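Local coordinates for protein nucleoside diphosphate kinase (Aquifex aeolicus, PDB 3ZTP) that transfers the gamma phosphate of ATP to nucleoside diphosphates, probably by a ping-pong mechanism through a phosphorylated active-site intermediate, and works as a homotetramer, at residues V73-L77 against I132-F136. Residues are numbered along the deposited sequence; the frame is centred on the assembly and turned at random.
Sequences VAAVL and ICFIF
Phe136 turns its ring edge to the backbone of Ala74 and meets Val76 CG2 obliquely, joining the end of helix 125-135 to strand 72-78. This is helix-on-sheet packing against the four-stranded antiparallel sheet of the ferredoxin-like alpha+beta fold of nucleoside diphosphate kinases. Ala74 and Val76 point their side chains at the helix, while Ala75 points to the other side of the sheet. Phe136 is the first residue to leave helical geometry. Its CG stands anti to the carbonyl carbon (chi1 -67°), which sends the ring toward the strand. CZ comes edge-on to Ala74 O at 3.5 Å. Val76 CG2 lies 3.6 Å from CD2 of the same ring and also touches Ile132 CG2 at 4.0 Å. In the conformer described, Ile135 CG2 lies over one face of the ring, offset toward the rim, and approaches Ala74 CB. Replaced by alanine, Phe136 would probably leave a gap between helix end and strand, and Val76 CG2 would lose the ring it packs on. Leu7 and Ala36, on the two strands flanking 72-78, also touch Phe136. On helix 125-135, Cys133 forms a disulfide with Cys133 of a second subunit. Phe136 CE2 packs on Ala74 CB at 3.9 Å.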
loop_
_atom_site.group_PDB
_atom_site.type_symbol
_atom_site.label_atom_id
_atom_site.label_comp_id
_atom_site.label_asym_id
_atom_site.label_seq_id
_atom_site.Cartn_x
_atom_site.Cartn_y
_atom_site.Cartn_z
ATOM N N VAL A 73 -10.952 -0.086 10.103
ATOM C CA VAL A 73 -10.293 -1.308 9.655
ATOM C C VAL A 73 -11.219 -2.044 8.730
ATOM O O VAL A 73 -12.368 -2.340 9.065
ATOM C CB VAL A 73 -9.915 -2.215 10.834
ATOM C CG1 VAL A 73 -9.473 -3.589 10.339
ATOM C CG2 VAL A 73 -8.806 -1.549 11.665
ATOM N N ALA A 74 -10.729 -2.377 7.549
ATOM C CA ALA A 74 -11.479 -3.190 6.601
ATOM C C ALA A 74 -10.877 -4.580 6.478
ATOM O O ALA A 74 -9.665 -4.767 6.662
ATOM C CB ALA A 74 -11.497 -2.517 5.216
ATOM N N ALA A 75 -11.739 -5.559 6.169
ATOM C CA ALA A 75 -11.320 -6.931 5.918
ATOM C C ALA A 75 -12.133 -7.521 4.802
ATOM O O ALA A 75 -13.325 -7.202 4.656
ATOM C CB ALA A 75 -11.497 -7.783 7.165
ATOM N N VAL A 76 -11.496 -8.358 3.999
ATOM C CA VAL A 76 -12.216 -9.169 3.049
ATOM C C VAL A 76 -12.413 -10.530 3.707
ATOM O O VAL A 76 -11.449 -11.153 4.154
ATOM C CB VAL A 76 -11.430 -9.340 1.733
ATOM C CG1 VAL A 76 -12.160 -10.306 0.799
ATOM C CG2 VAL A 76 -11.219 -7.988 1.067
ATOM N N LEU A 77 -13.665 -10.966 3.767
ATOM C CA LEU A 77 -14.038 -12.250 4.336
ATOM C C LEU A 77 -14.490 -13.168 3.231
ATOM O O LEU A 77 -15.310 -12.791 2.392
ATOM C CB LEU A 77 -15.179 -12.071 5.346
ATOM C CG LEU A 77 -14.892 -11.119 6.495
ATOM C CD1 LEU A 77 -16.099 -11.087 7.388
ATOM C CD2 LEU A 77 -13.659 -11.541 7.266
ATOM N N ILE A 132 -14.801 -4.046 -2.307
ATOM C CA ILE A 132 -13.496 -4.694 -2.133
ATOM C C ILE A 132 -12.454 -3.970 -2.964
ATOM O O ILE A 132 -11.392 -3.649 -2.432
ATOM C CB ILE A 132 -13.576 -6.169 -2.492
ATOM C CG1 ILE A 132 -14.413 -6.905 -1.444
ATOM C CG2 ILE A 132 -12.184 -6.763 -2.576
ATOM C CD1 ILE A 132 -14.761 -8.343 -1.829
ATOM N N CYS A 133 -12.725 -3.709 -4.239
ATOM C CA CYS A 133 -11.769 -3.004 -5.088
ATOM C C CYS A 133 -11.524 -1.574 -4.619
ATOM O O CYS A 133 -10.446 -1.012 -4.851
ATOM C CB CYS A 133 -12.255 -3.003 -6.534
ATOM S SG CYS A 133 -12.077 -4.612 -7.342
ATOM N N PHE A 134 -12.496 -0.960 -3.979
ATOM C CA PHE A 134 -12.274 0.394 -3.523
ATOM C C PHE A 134 -11.167 0.438 -2.471
ATOM O O PHE A 134 -10.380 1.391 -2.418
ATOM C CB PHE A 134 -13.544 1.025 -2.961
ATOM C CG PHE A 134 -13.478 2.515 -2.917
ATOM C CD1 PHE A 134 -12.905 3.197 -1.864
ATOM C CD2 PHE A 134 -13.918 3.229 -4.002
ATOM C CE1 PHE A 134 -12.814 4.586 -1.878
ATOM C CE2 PHE A 134 -13.837 4.621 -4.020
ATOM C CZ PHE A 134 -13.270 5.289 -2.958
ATOM N N ILE A 135 -11.112 -0.575 -1.614
ATOM C CA ILE A 135 -10.219 -0.577 -0.463
ATOM C C ILE A 135 -8.927 -1.357 -0.709
ATOM O O ILE A 135 -7.868 -0.961 -0.246
ATOM C CB ILE A 135 -10.948 -1.189 0.767
ATOM C CG1 ILE A 135 -12.239 -0.416 1.068
ATOM C CG2 ILE A 135 -10.029 -1.242 1.992
ATOM C CD1 ILE A 135 -12.047 1.083 1.297
ATOM N N PHE A 136 -9.037 -2.476 -1.429
ATOM C CA PHE A 136 -7.936 -3.425 -1.589
ATOM C C PHE A 136 -7.684 -3.747 -3.041
ATOM O O PHE A 136 -8.612 -4.131 -3.749
ATOM C CB PHE A 136 -8.267 -4.774 -0.903
ATOM C CG PHE A 136 -8.357 -4.712 0.597
ATOM C CD1 PHE A 136 -7.232 -4.541 1.372
ATOM C CD2 PHE A 136 -9.580 -4.823 1.209
ATOM C CE1 PHE A 136 -7.329 -4.505 2.757
ATOM C CE2 PHE A 136 -9.686 -4.830 2.596
ATOM C CZ PHE A 136 -8.573 -4.646 3.357
#